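Local coordinates for protein insecticidal Delta-Endotoxin Cry8Ea1 (Bacillus Thuringiensis, PDB 3EB7) that is an insecticidal delta-endotoxin toxic to larvae of the underground pest Holotrichia parallela, probably acting, as related three-domain Cry toxins do, by forming pores in gut membranes, at residues E49-M52 against E53-E56; Y168-Q171 against M172-A176; N264-E267 against S268-R272; P401-L404 against D405-N408. All coordinates share one frame; numbering follows the deposited sequence.

Contact 1 of 4, residues E49-M52 against E53-E56; sequences EIFM and EQVE
E49 and E53 meet one turn apart on helix 47-59, an i to i+4 pair in the helical N-terminal domain of the toxin. E53 donates its backbone N to E49 O at 2.9 Å, an almost straight bond (172°). Its side chain is extended and crosses that of E49 at about a right angle. E49 is bent at chi2 (71°), which brings its carboxylate toward that of E53. The two OE2 atoms of E49 and E53 come within 2.6 Å, with the carboxylate planes 89° apart. Oxygens this close suggest that one acid holds a proton. The other oxygen of E53, OE1, bonds to S2 OG.

Next, Q54 N bonds to I50 O at 3.0 Å. Q54 CB sits beside both I50 O and F51 O. The F51 ring packs on helices 2-20 and 133-153. V55 N makes only a weak bond to F51 O, at 3.4 Å. V55 CG2 rests near the same oxygen. E56 N closes the turn on M52 O at 3.0 Å. M52 itself packs on helix 65-93. From that helix R68 forms a salt bridge with E56 OE1, while E56 CG lies 3.2 Å from M52 O.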
ATOM      1  N   GLU A  49     -12.209  19.015  -0.717  1.00 21.48           N
ATOM      2  CA  GLU A  49     -13.491  18.795  -0.032  1.00 21.67           C
ATOM      3  C   GLU A  49     -13.880  17.327  -0.155  1.00 20.93           C
ATOM      4  O   GLU A  49     -14.372  16.764   0.780  1.00 20.90           O
ATOM      5  CB  GLU A  49     -14.593  19.721  -0.595  1.00 22.05           C
ATOM      6  CG  GLU A  49     -16.031  19.264  -0.333  1.00 21.87           C
ATOM      7  CD  GLU A  49     -16.474  19.385   1.145  1.00 25.68           C
ATOM      8  OE1 GLU A  49     -15.674  19.801   2.005  1.00 22.91           O
ATOM      9  OE2 GLU A  49     -17.658  19.054   1.451  1.00 27.71           O
ATOM     10  N   ILE A  50     -13.625  16.707  -1.307  1.00 20.34           N
ATOM     11  CA  ILE A  50     -13.791  15.255  -1.467  1.00 19.40           C
ATOM     12  C   ILE A  50     -13.000  14.372  -0.458  1.00 19.15           C
ATOM     13  O   ILE A  50     -13.533  13.364   0.026  1.00 20.43           O
ATOM     14  CB  ILE A  50     -13.534  14.868  -2.952  1.00 20.06           C
ATOM     15  CG1 ILE A  50     -14.587  15.565  -3.831  1.00 20.75           C
ATOM     16  CG2 ILE A  50     -13.538  13.320  -3.174  1.00 19.21           C
ATOM     17  CD1 ILE A  50     -14.273  15.546  -5.319  1.00 24.59           C
ATOM     18  N   PHE A  51     -11.760  14.739  -0.153  1.00 18.72           N
ATOM     19  CA  PHE A  51     -10.953  14.092   0.894  1.00 20.65           C
ATOM     20  C   PHE A  51     -11.585  14.206   2.290  1.00 20.78           C
ATOM     21  O   PHE A  51     -11.526  13.264   3.103  1.00 20.61           O
ATOM     22  CB  PHE A  51      -9.500  14.645   0.914  1.00 20.72           C
ATOM     23  CG  PHE A  51      -8.649  14.184  -0.252  1.00 22.81           C
ATOM     24  CD1 PHE A  51      -8.083  15.099  -1.125  1.00 25.23           C
ATOM     25  CD2 PHE A  51      -8.394  12.819  -0.457  1.00 25.65           C
ATOM     26  CE1 PHE A  51      -7.289  14.674  -2.218  1.00 25.62           C
ATOM     27  CE2 PHE A  51      -7.588  12.374  -1.531  1.00 24.01           C
ATOM     28  CZ  PHE A  51      -7.054  13.303  -2.413  1.00 24.25           C
ATOM     29  N   MET A  52     -12.199  15.355   2.562  1.00 20.78           N
ATOM     30  CA  MET A  52     -12.860  15.568   3.840  1.00 22.00           C
ATOM     31  C   MET A  52     -14.134  14.736   3.929  1.00 21.80           C
ATOM     32  O   MET A  52     -14.376  14.039   4.930  1.00 22.70           O
ATOM     33  CB  MET A  52     -13.192  17.043   4.035  1.00 20.27           C
ATOM     34  CG  MET A  52     -11.999  17.934   4.119  1.00 20.74           C
ATOM     35  SD  MET A  52     -12.533  19.644   4.509  1.00 25.60           S
ATOM     36  CE  MET A  52     -10.965  20.515   4.304  1.00 22.05           C
ATOM     37  N   GLU A  53     -14.941  14.798   2.880  1.00 21.21           N
ATOM     38  CA  GLU A  53     -16.165  14.005   2.805  1.00 22.09           C
ATOM     39  C   GLU A  53     -15.906  12.505   2.965  1.00 21.07           C
ATOM     40  O   GLU A  53     -16.669  11.789   3.639  1.00 21.56           O
ATOM     41  CB  GLU A  53     -16.922  14.300   1.504  1.00 21.10           C
ATOM     42  CG  GLU A  53     -17.395  15.756   1.397  1.00 22.66           C
ATOM     43  CD  GLU A  53     -18.201  16.046   0.109  1.00 24.75           C
ATOM     44  OE1 GLU A  53     -18.433  15.137  -0.715  1.00 28.08           O
ATOM     45  OE2 GLU A  53     -18.612  17.207  -0.097  1.00 30.63           O
ATOM     46  N   GLN A  54     -14.840  12.030   2.343  1.00 20.82           N
ATOM     47  CA  GLN A  54     -14.418  10.634   2.505  1.00 20.67           C
ATOM     48  C   GLN A  54     -14.289  10.213   3.978  1.00 19.85           C
ATOM     49  O   GLN A  54     -14.953   9.308   4.434  1.00 18.60           O
ATOM     50  CB  GLN A  54     -13.077  10.400   1.779  1.00 20.92           C
ATOM     51  CG  GLN A  54     -12.549   9.016   1.984  1.00 22.74           C
ATOM     52  CD  GLN A  54     -11.077   8.876   1.618  1.00 24.09           C
ATOM     53  OE1 GLN A  54     -10.636   7.783   1.250  1.00 23.45           O
ATOM     54  NE2 GLN A  54     -10.320   9.968   1.706  1.00 19.35           N
ATOM     55  N   VAL A  55     -13.417  10.880   4.723  1.00 20.31           N
ATOM     56  CA  VAL A  55     -13.099  10.412   6.066  1.00 20.13           C
ATOM     57  C   VAL A  55     -14.282  10.707   6.999  1.00 21.09           C
ATOM     58  O   VAL A  55     -14.558   9.930   7.878  1.00 21.41           O
ATOM     59  CB  VAL A  55     -11.718  10.944   6.527  1.00 19.70           C
ATOM     60  CG1 VAL A  55     -11.256  10.286   7.850  1.00 19.00           C
ATOM     61  CG2 VAL A  55     -10.667  10.645   5.423  1.00 19.10           C
ATOM     62  N   GLU A  56     -15.002  11.811   6.776  1.00 21.45           N
ATOM     63  CA  GLU A  56     -16.252  12.085   7.515  1.00 22.77           C
ATOM     64  C   GLU A  56     -17.278  10.963   7.342  1.00 21.55           C
ATOM     65  O   GLU A  56     -17.920  10.547   8.310  1.00 22.17           O
ATOM     66  CB  GLU A  56     -16.862  13.447   7.136  1.00 21.77           C
ATOM     67  CG  GLU A  56     -16.061  14.706   7.605  1.00 23.83           C
ATOM     68  CD  GLU A  56     -16.690  16.015   7.033  1.00 26.43           C
ATOM     69  OE1 GLU A  56     -17.255  16.840   7.806  1.00 27.73           O
ATOM     70  OE2 GLU A  56     -16.659  16.203   5.779  1.00 32.77           O
TER

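Contact 2 of 4, residues Y168-Q171 against M172-A176; sequences YNRQ and MSLIA
The Y168 ring carries M172 on one face. M172 CG lies over that face, 4.2 Å from the centroid and offset toward the rim, a CH-pi contact. M172 SD approaches obliquely, 4.5 Å from the centroid and 48° off the normal, and touches Y168 CE1 at 3.6 Å. This is a Met-aromatic pair at i and i+4 of a helix. The flat amide of N169 runs beside the methionine, with N169 OD1 3.3 Å from M172 CE. All these M172 side-chain contacts describe one of two modelled conformers and are doubtful to that extent. R228 makes a cation-pi contact with the Y168 ring, and Y168 OH bonds to D226.

The backbone holds the pairs in step. M172 N bonds to Y168 O at 3.0 Å, and I175 N to Q171 O at 2.8 Å. R170 CG lies alongside L174 CD1 at 3.9 Å. R170 then bends at chi2 and chi3, and its guanidinium reaches D113 in a salt bridge. All of this lies on helix 161-191. L174 packs on helix 133-153, where Q171 NE2 also bonds to L144 O. I175 turns to F222 and Y541 in loops.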
ATOM      1  N   TYR A 168      17.110  21.053   3.506  1.00 25.12           N
ATOM      2  CA  TYR A 168      17.341  19.631   3.655  1.00 24.95           C
ATOM      3  C   TYR A 168      17.114  19.137   5.096  1.00 25.17           C
ATOM      4  O   TYR A 168      16.494  18.101   5.309  1.00 24.90           O
ATOM      5  CB  TYR A 168      18.725  19.233   3.155  1.00 25.11           C
ATOM      6  CG  TYR A 168      18.915  17.735   3.246  1.00 26.76           C
ATOM      7  CD1 TYR A 168      19.659  17.161   4.288  1.00 25.93           C
ATOM      8  CD2 TYR A 168      18.290  16.882   2.324  1.00 26.39           C
ATOM      9  CE1 TYR A 168      19.818  15.788   4.379  1.00 24.82           C
ATOM     10  CE2 TYR A 168      18.422  15.531   2.416  1.00 26.50           C
ATOM     11  CZ  TYR A 168      19.196  14.981   3.454  1.00 26.83           C
ATOM     12  OH  TYR A 168      19.340  13.610   3.524  1.00 27.71           O
ATOM     13  N   ASN A 169      17.589  19.887   6.083  1.00 24.71           N
ATOM     14  CA  ASN A 169      17.350  19.514   7.455  1.00 25.39           C
ATOM     15  C   ASN A 169      15.888  19.625   7.816  1.00 25.11           C
ATOM     16  O   ASN A 169      15.382  18.835   8.568  1.00 24.91           O
ATOM     17  CB  ASN A 169      18.241  20.348   8.417  1.00 26.29           C
ATOM     18  CG  ASN A 169      19.739  20.002   8.272  1.00 26.90           C
ATOM     19  OD1 ASN A 169      20.091  18.857   8.025  1.00 31.93           O
ATOM     20  ND2 ASN A 169      20.603  20.998   8.390  1.00 30.30           N
ATOM     21  N   ARG A 170      15.197  20.617   7.287  1.00 25.37           N
ATOM     22  CA  ARG A 170      13.763  20.702   7.549  1.00 25.62           C
ATOM     23  C   ARG A 170      13.027  19.540   6.878  1.00 24.93           C
ATOM     24  O   ARG A 170      12.109  18.971   7.455  1.00 25.26           O
ATOM     25  CB  ARG A 170      13.211  22.051   7.105  1.00 26.00           C
ATOM     26  CG  ARG A 170      11.866  22.422   7.765  1.00 29.38           C
ATOM     27  CD  ARG A 170      11.798  23.952   7.981  1.00 32.29           C
ATOM     28  NE  ARG A 170      12.184  24.683   6.782  1.00 29.62           N
ATOM     29  CZ  ARG A 170      11.317  25.039   5.829  1.00 31.19           C
ATOM     30  NH1 ARG A 170      10.021  24.734   5.942  1.00 28.12           N
ATOM     31  NH2 ARG A 170      11.741  25.712   4.765  1.00 28.49           N
ATOM     32  N   GLN A 171      13.427  19.187   5.657  1.00 24.96           N
ATOM     33  CA  GLN A 171      12.792  18.083   4.966  1.00 24.17           C
ATOM     34  C   GLN A 171      12.944  16.797   5.793  1.00 24.42           C
ATOM     35  O   GLN A 171      11.981  16.036   5.918  1.00 24.65           O
ATOM     36  CB  GLN A 171      13.312  17.923   3.539  1.00 23.84           C
ATOM     37  CG  GLN A 171      12.518  16.888   2.711  1.00 25.85           C
ATOM     38  CD  GLN A 171      13.232  16.405   1.477  1.00 26.06           C
ATOM     39  OE1 GLN A 171      14.434  16.137   1.493  1.00 28.98           O
ATOM     40  NE2 GLN A 171      12.495  16.261   0.406  1.00 25.63           N
ATOM     41  N   MET A 172      14.118  16.545   6.375  1.00 24.88           N
ATOM     42  CA  MET A 172      14.309  15.354   7.230  0.50 25.69           C
ATOM     43  C   MET A 172      13.451  15.411   8.474  1.00 24.67           C
ATOM     44  O   MET A 172      12.864  14.421   8.888  1.00 24.24           O
ATOM     45  CB  MET A 172      15.762  15.211   7.654  0.50 25.44           C
ATOM     46  CG  MET A 172      16.700  14.931   6.517  0.50 26.01           C
ATOM     47  SD  MET A 172      18.233  14.348   7.243  0.50 29.04           S
ATOM     48  CE  MET A 172      18.783  15.820   8.147  0.50 24.58           C
ATOM     49  N   SER A 173      13.381  16.587   9.073  1.00 24.16           N
ATOM     50  CA  SER A 173      12.561  16.737  10.249  1.00 24.45           C
ATOM     51  C   SER A 173      11.077  16.522   9.896  1.00 23.36           C
ATOM     52  O   SER A 173      10.299  15.993  10.690  1.00 22.72           O
ATOM     53  CB  SER A 173      12.809  18.110  10.880  1.00 24.59           C
ATOM     54  OG  SER A 173      11.776  18.435  11.809  1.00 27.98           O
ATOM     55  N   LEU A 174      10.696  16.911   8.690  1.00 23.05           N
ATOM     56  CA  LEU A 174       9.285  16.913   8.308  1.00 22.62           C
ATOM     57  C   LEU A 174       8.835  15.543   7.809  1.00 21.60           C
ATOM     58  O   LEU A 174       7.693  15.137   8.087  1.00 21.17           O
ATOM     59  CB  LEU A 174       8.978  18.033   7.303  1.00 22.76           C
ATOM     60  CG  LEU A 174       8.941  19.492   7.814  1.00 23.88           C
ATOM     61  CD1 LEU A 174       8.665  20.475   6.642  1.00 20.37           C
ATOM     62  CD2 LEU A 174       7.942  19.768   8.997  1.00 20.80           C
ATOM     63  N   ILE A 175       9.723  14.821   7.122  1.00 19.71           N
ATOM     64  CA  ILE A 175       9.454  13.424   6.818  1.00 19.30           C
ATOM     65  C   ILE A 175       9.050  12.685   8.086  1.00 20.11           C
ATOM     66  O   ILE A 175       8.006  12.016   8.117  1.00 20.02           O
ATOM     67  CB  ILE A 175      10.642  12.681   6.162  1.00 19.66           C
ATOM     68  CG1 ILE A 175      10.941  13.250   4.773  1.00 18.56           C
ATOM     69  CG2 ILE A 175      10.366  11.145   6.077  1.00 17.26           C
ATOM     70  CD1 ILE A 175      12.300  12.822   4.228  1.00 16.78           C
ATOM     71  N   ALA A 176       9.878  12.809   9.126  1.00 20.62           N
ATOM     72  CA  ALA A 176       9.599  12.198  10.443  1.00 21.40           C
ATOM     73  C   ALA A 176       8.275  12.650  11.016  1.00 21.22           C
ATOM     74  O   ALA A 176       7.436  11.827  11.358  1.00 22.70           O
ATOM     75  CB  ALA A 176      10.736  12.482  11.442  1.00 21.03           C
TER

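Contact 3 of 4, residues N264-E267 against S268-R272; sequences NTLE and STFIR
T269 and T265 are joined one turn apart on the short helix 263-270. T269 OG1 donates to T265 O at 2.6 Å. T269 OG1 lies beside its own backbone N (chi1 -46°), which points the hydroxyl back along the helix. The two threonine side chains run side by side.

L266 O is gripped by two backbone donors. F270 N bonds to L266 O at 2.7 Å, tilted only 16° from the carbonyl plane. T269 N bonds to L266 O at 3.2 Å from above that plane, so it does not use a lone pair. The bonding thus mixes a four-residue step with a three-residue step. S268 N keeps the regular step, bonding to N264 O.

The L266 and F270 side chains also lie alongside each other, pointing the same way. L266 CD2 touches F270 CE1 at 3.9 Å. On another side, E267 and I271 meet. I271 CB packs against E267 O at 3.3 Å, and I271 CG1 lies 3.8 Å from E267 OE1.

A second shell fixes the E267 carboxylate. W201 NE1 bonds to OE1, and R208 forms a salt bridge with OE2. The bend of E267 at chi2 (69°) brings the group back over I271 while it keeps these partners. T265 OG1 bonds to S262 OG.

The short helix therefore bridges two parts of the toxin. L266, E267 and I271 meet helix 198-220 of the N-terminal domain. L266, T269 and F270 pack on I422 of strand 414-422. R272 follows in the chain, forming salt bridges with D278 of strand 278-292 and with E241 of strand 241-243.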
ATOM      1  N   ASN A 264     -14.843  -9.765  16.658  1.00 19.50           N
ATOM      2  CA  ASN A 264     -13.600 -10.514  16.895  1.00 19.41           C
ATOM      3  C   ASN A 264     -13.558 -11.792  16.092  1.00 18.89           C
ATOM      4  O   ASN A 264     -12.481 -12.182  15.600  1.00 20.31           O
ATOM      5  CB  ASN A 264     -13.359 -10.834  18.363  1.00 19.19           C
ATOM      6  CG  ASN A 264     -13.095  -9.592  19.210  1.00 23.13           C
ATOM      7  OD1 ASN A 264     -12.614  -8.565  18.725  1.00 26.29           O
ATOM      8  ND2 ASN A 264     -13.402  -9.695  20.504  1.00 24.59           N
ATOM      9  N   THR A 265     -14.693 -12.467  15.962  1.00 17.21           N
ATOM     10  CA  THR A 265     -14.726 -13.683  15.145  1.00 17.06           C
ATOM     11  C   THR A 265     -14.408 -13.359  13.666  1.00 17.18           C
ATOM     12  O   THR A 265     -13.668 -14.086  13.024  1.00 18.36           O
ATOM     13  CB  THR A 265     -16.094 -14.346  15.249  1.00 16.85           C
ATOM     14  OG1 THR A 265     -16.458 -14.491  16.636  1.00 17.69           O
ATOM     15  CG2 THR A 265     -16.122 -15.680  14.554  1.00 15.85           C
ATOM     16  N   LEU A 266     -14.965 -12.271  13.133  1.00 17.00           N
ATOM     17  CA  LEU A 266     -14.668 -11.844  11.751  1.00 17.07           C
ATOM     18  C   LEU A 266     -13.204 -11.428  11.554  1.00 17.30           C
ATOM     19  O   LEU A 266     -12.590 -11.807  10.558  1.00 17.11           O
ATOM     20  CB  LEU A 266     -15.594 -10.710  11.282  1.00 15.91           C
ATOM     21  CG  LEU A 266     -17.084 -11.066  11.202  1.00 16.81           C
ATOM     22  CD1 LEU A 266     -17.798 -10.001  10.409  1.00 13.76           C
ATOM     23  CD2 LEU A 266     -17.306 -12.492  10.523  1.00 14.04           C
ATOM     24  N   GLU A 267     -12.672 -10.646  12.482  1.00 17.32           N
ATOM     25  CA  GLU A 267     -11.292 -10.182  12.377  1.00 19.62           C
ATOM     26  C   GLU A 267     -10.316 -11.370  12.382  1.00 20.59           C
ATOM     27  O   GLU A 267      -9.371 -11.412  11.609  1.00 21.42           O
ATOM     28  CB  GLU A 267     -10.949  -9.175  13.493  1.00 19.21           C
ATOM     29  CG  GLU A 267      -9.556  -8.553  13.385  1.00 20.35           C
ATOM     30  CD  GLU A 267      -9.366  -7.561  12.185  1.00 23.20           C
ATOM     31  OE1 GLU A 267     -10.347  -7.174  11.510  1.00 25.04           O
ATOM     32  OE2 GLU A 267      -8.211  -7.144  11.924  1.00 22.74           O
ATOM     33  N   SER A 268     -10.578 -12.363  13.211  1.00 21.80           N
ATOM     34  CA  SER A 268      -9.698 -13.525  13.259  1.00 23.45           C
ATOM     35  C   SER A 268      -9.970 -14.582  12.142  1.00 23.42           C
ATOM     36  O   SER A 268      -9.155 -15.469  11.905  1.00 23.29           O
ATOM     37  CB  SER A 268      -9.694 -14.107  14.682  1.00 23.41           C
ATOM     38  OG  SER A 268     -10.666 -15.112  14.767  1.00 26.68           O
ATOM     39  N   THR A 269     -11.074 -14.440  11.408  1.00 23.75           N
ATOM     40  CA  THR A 269     -11.406 -15.376  10.330  1.00 23.31           C
ATOM     41  C   THR A 269     -11.264 -14.784   8.913  1.00 23.35           C
ATOM     42  O   THR A 269     -10.746 -15.476   8.014  1.00 23.75           O
ATOM     43  CB  THR A 269     -12.836 -15.950  10.492  1.00 24.01           C
ATOM     44  OG1 THR A 269     -13.066 -16.360  11.849  1.00 24.40           O
ATOM     45  CG2 THR A 269     -13.062 -17.100   9.575  1.00 24.18           C
ATOM     46  N   PHE A 270     -11.728 -13.542   8.700  1.00 21.81           N
ATOM     47  CA  PHE A 270     -11.620 -12.901   7.390  1.00 20.83           C
ATOM     48  C   PHE A 270     -10.193 -12.469   7.002  1.00 21.45           C
ATOM     49  O   PHE A 270      -9.855 -12.415   5.809  1.00 21.16           O
ATOM     50  CB  PHE A 270     -12.510 -11.680   7.310  1.00 20.76           C
ATOM     51  CG  PHE A 270     -13.936 -11.968   6.931  1.00 20.08           C
ATOM     52  CD1 PHE A 270     -14.939 -11.075   7.288  1.00 19.80           C
ATOM     53  CD2 PHE A 270     -14.282 -13.107   6.213  1.00 19.12           C
ATOM     54  CE1 PHE A 270     -16.258 -11.289   6.913  1.00 20.07           C
ATOM     55  CE2 PHE A 270     -15.614 -13.331   5.817  1.00 20.59           C
ATOM     56  CZ  PHE A 270     -16.597 -12.437   6.169  1.00 20.33           C
ATOM     57  N   ILE A 271      -9.391 -12.143   8.015  1.00 20.19           N
ATOM     58  CA  ILE A 271      -8.051 -11.636   7.880  1.00 19.97           C
ATOM     59  C   ILE A 271      -7.078 -12.808   8.109  1.00 20.79           C
ATOM     60  O   ILE A 271      -7.210 -13.568   9.065  1.00 20.18           O
ATOM     61  CB  ILE A 271      -7.785 -10.458   8.892  1.00 19.92           C
ATOM     62  CG1 ILE A 271      -8.842  -9.360   8.726  1.00 18.53           C
ATOM     63  CG2 ILE A 271      -6.371  -9.817   8.723  1.00 19.61           C
ATOM     64  CD1 ILE A 271      -9.016  -8.859   7.296  1.00 16.72           C
ATOM     65  N   ARG A 272      -6.125 -12.933   7.194  1.00 20.46           N
ATOM     66  CA  ARG A 272      -5.160 -13.997   7.206  1.00 21.80           C
ATOM     67  C   ARG A 272      -4.211 -13.762   8.355  1.00 21.73           C
ATOM     68  O   ARG A 272      -3.774 -12.630   8.564  1.00 21.68           O
ATOM     69  CB  ARG A 272      -4.326 -13.960   5.910  1.00 20.50           C
ATOM     70  CG  ARG A 272      -5.013 -14.552   4.707  1.00 23.88           C
ATOM     71  CD  ARG A 272      -4.001 -15.458   3.971  1.00 24.87           C
ATOM     72  NE  ARG A 272      -3.435 -14.699   2.900  1.00 21.02           N
ATOM     73  CZ  ARG A 272      -2.415 -15.074   2.137  1.00 20.23           C
ATOM     74  NH1 ARG A 272      -1.785 -16.229   2.313  1.00 14.61           N
ATOM     75  NH2 ARG A 272      -2.044 -14.254   1.166  1.00 17.20           N
TER

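Contact 4 of 4, residues P401-L404 against D405-N408; sequences PETL and DQPN
T403 to D405 forms an ST turn within a loop that curls back on itself, so that P401 CA and N408 CA lie 5.8 Å apart. The loop has no regular helix or strand until N408, where helix 408-411 begins, and P407 holds the N-cap position of that helix.

T403 OG1 accepts the backbone N of D405 at 3.0 Å, with an N-H...acceptor angle of 161°. The hydroxyl lies opposite its own backbone N across the CA-CB bond (chi1 -173°). This sets it beside the carbonyl carbon, facing the chain that follows. D405 crosses T403 at about a right angle, with D405 CB 3.4 Å from T403 OG1. T403 CG2 and Q406 CG are modelled too close to be real, so their packing is doubtful.

A water sits inside the curl. It donates to T403 O at 2.6 Å and to Q406 O at 2.6 Å. It thus ties the two backbone carbonyls together across the turn. Where the loop ends meet, P401 CG touches N408 CB at 3.7 Å, and these side chains lie side by side. N408 ND2 reaches further, to E396 OE1 in the preceding helix 395-398. L404 touches K8, and E402 touches I11, both on helix 2-20. E402 also has backbone bonding with A411.

The chemistry is that of a surface loop held by one side-chain-to-backbone bond and one water bridge between carbonyls. The T403 hydroxyl satisfies a backbone N-H, and the water uses both of its hydrogens on T403 O and Q406 O. P401 CG on N408 CB adds an apolar touch where the loop ends meet.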
ATOM      1  N   PRO A 401      -8.395   1.425 -11.113  1.00 22.54           N
ATOM      2  CA  PRO A 401      -7.135   1.585 -11.853  1.00 23.10           C
ATOM      3  C   PRO A 401      -6.463   2.939 -11.543  1.00 24.82           C
ATOM      4  O   PRO A 401      -7.107   3.841 -10.982  1.00 24.26           O
ATOM      5  CB  PRO A 401      -7.577   1.494 -13.328  1.00 22.32           C
ATOM      6  CG  PRO A 401      -8.866   0.839 -13.308  1.00 22.10           C
ATOM      7  CD  PRO A 401      -9.540   1.277 -12.025  1.00 22.27           C
ATOM      8  N   GLU A 402      -5.189   3.052 -11.902  1.00 26.23           N
ATOM      9  CA  GLU A 402      -4.383   4.217 -11.597  1.00 29.91           C
ATOM     10  C   GLU A 402      -4.697   5.381 -12.540  1.00 31.12           C
ATOM     11  O   GLU A 402      -4.260   6.517 -12.313  1.00 31.19           O
ATOM     12  CB  GLU A 402      -2.878   3.861 -11.679  1.00 29.67           C
ATOM     13  CG  GLU A 402      -2.411   3.058 -10.469  1.00 30.49           C
ATOM     14  CD  GLU A 402      -0.940   2.632 -10.523  1.00 31.92           C
ATOM     15  OE1 GLU A 402      -0.197   3.136 -11.410  1.00 34.01           O
ATOM     16  OE2 GLU A 402      -0.538   1.788  -9.661  1.00 32.24           O
ATOM     17  N   THR A 403      -5.443   5.071 -13.597  1.00 33.01           N
ATOM     18  CA  THR A 403      -5.864   6.039 -14.608  1.00 34.47           C
ATOM     19  C   THR A 403      -7.071   5.476 -15.373  1.00 35.59           C
ATOM     20  O   THR A 403      -7.312   4.252 -15.373  1.00 35.06           O
ATOM     21  CB  THR A 403      -4.712   6.337 -15.608  1.00 34.53           C
ATOM     22  OG1 THR A 403      -5.094   7.400 -16.478  1.00 36.56           O
ATOM     23  CG2 THR A 403      -4.391   5.120 -16.477  1.00 33.25           C
ATOM     24  N   LEU A 404      -7.827   6.365 -16.014  1.00 36.71           N
ATOM     25  CA  LEU A 404      -8.810   5.963 -17.014  1.00 37.96           C
ATOM     26  C   LEU A 404      -8.320   6.245 -18.460  1.00 38.58           C
ATOM     27  O   LEU A 404      -9.002   5.909 -19.436  1.00 38.97           O
ATOM     28  CB  LEU A 404     -10.156   6.631 -16.738  1.00 38.52           C
ATOM     29  CG  LEU A 404     -10.849   6.242 -15.424  1.00 40.47           C
ATOM     30  CD1 LEU A 404     -12.048   7.152 -15.165  1.00 41.30           C
ATOM     31  CD2 LEU A 404     -11.258   4.749 -15.370  1.00 42.14           C
ATOM     32  N   ASP A 405      -7.127   6.823 -18.596  1.00 38.70           N
ATOM     33  CA  ASP A 405      -6.531   7.073 -19.923  1.00 39.08           C
ATOM     34  C   ASP A 405      -5.974   5.834 -20.634  1.00 38.12           C
ATOM     35  O   ASP A 405      -5.315   5.951 -21.693  1.00 38.04           O
ATOM     36  CB  ASP A 405      -5.404   8.090 -19.801  1.00 39.86           C
ATOM     37  CG  ASP A 405      -5.888   9.420 -19.282  1.00 43.15           C
ATOM     38  OD1 ASP A 405      -7.135   9.636 -19.298  1.00 45.14           O
ATOM     39  OD2 ASP A 405      -5.015  10.235 -18.864  1.00 46.03           O
ATOM     40  N   GLN A 406      -6.177   4.670 -20.024  1.00 36.16           N
ATOM     41  CA  GLN A 406      -5.806   3.392 -20.620  1.00 34.79           C
ATOM     42  C   GLN A 406      -6.735   2.316 -20.154  1.00 33.04           C
ATOM     43  O   GLN A 406      -7.444   2.500 -19.172  1.00 32.15           O
ATOM     44  CB  GLN A 406      -4.375   2.998 -20.297  1.00 35.39           C
ATOM     45  CG  GLN A 406      -3.700   3.903 -19.329  1.00 38.62           C
ATOM     46  CD  GLN A 406      -2.274   4.118 -19.699  1.00 43.44           C
ATOM     47  OE1 GLN A 406      -1.626   3.210 -20.239  1.00 46.48           O
ATOM     48  NE2 GLN A 406      -1.762   5.323 -19.432  1.00 43.86           N
ATOM     49  N   PRO A 407      -6.776   1.199 -20.891  1.00 31.87           N
ATOM     50  CA  PRO A 407      -7.588   0.121 -20.384  1.00 30.84           C
ATOM     51  C   PRO A 407      -7.130  -0.331 -18.987  1.00 29.40           C
ATOM     52  O   PRO A 407      -5.959  -0.181 -18.621  1.00 27.80           O
ATOM     53  CB  PRO A 407      -7.428  -0.979 -21.432  1.00 30.24           C
ATOM     54  CG  PRO A 407      -6.294  -0.587 -22.237  1.00 32.46           C
ATOM     55  CD  PRO A 407      -6.185   0.876 -22.198  1.00 31.82           C
ATOM     56  N   ASN A 408      -8.094  -0.817 -18.213  1.00 28.57           N
ATOM     57  CA  ASN A 408      -7.826  -1.284 -16.864  1.00 27.29           C
ATOM     58  C   ASN A 408      -6.778  -2.406 -16.797  1.00 26.64           C
ATOM     59  O   ASN A 408      -6.028  -2.469 -15.826  1.00 26.32           O
ATOM     60  CB  ASN A 408      -9.128  -1.620 -16.120  1.00 27.06           C
ATOM     61  CG  ASN A 408      -9.968  -2.710 -16.791  1.00 26.24           C
ATOM     62  OD1 ASN A 408      -9.655  -3.217 -17.879  1.00 27.11           O
ATOM     63  ND2 ASN A 408     -11.035  -3.099 -16.111  1.00 24.02           N
TER
HETATM   64  O   HOH W   1      -8.246   2.248 -16.701  1.00 14.30           O

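How the contacts relate
The four contacts follow in series along the chain and none touches another. Contacts 1 and 2 both lie in the helical N-terminal domain, their centres 27 Å apart, on helices that each pack against helix 133-153. Contacts 3 and 4 both belong to the second domain of the toxin, with centres 33 Å apart. Contacts 1 and 4 are the nearest pair, about 12 Å between closest atoms, and both border helix 2-20. Contacts 2 and 3 lie on opposite sides of the chain's centre, with centres 38 Å apart. Contacts 3 and 4 each link the second domain to N-terminal helices, 198-220 and 2-20. No ligand or active site ties the four together.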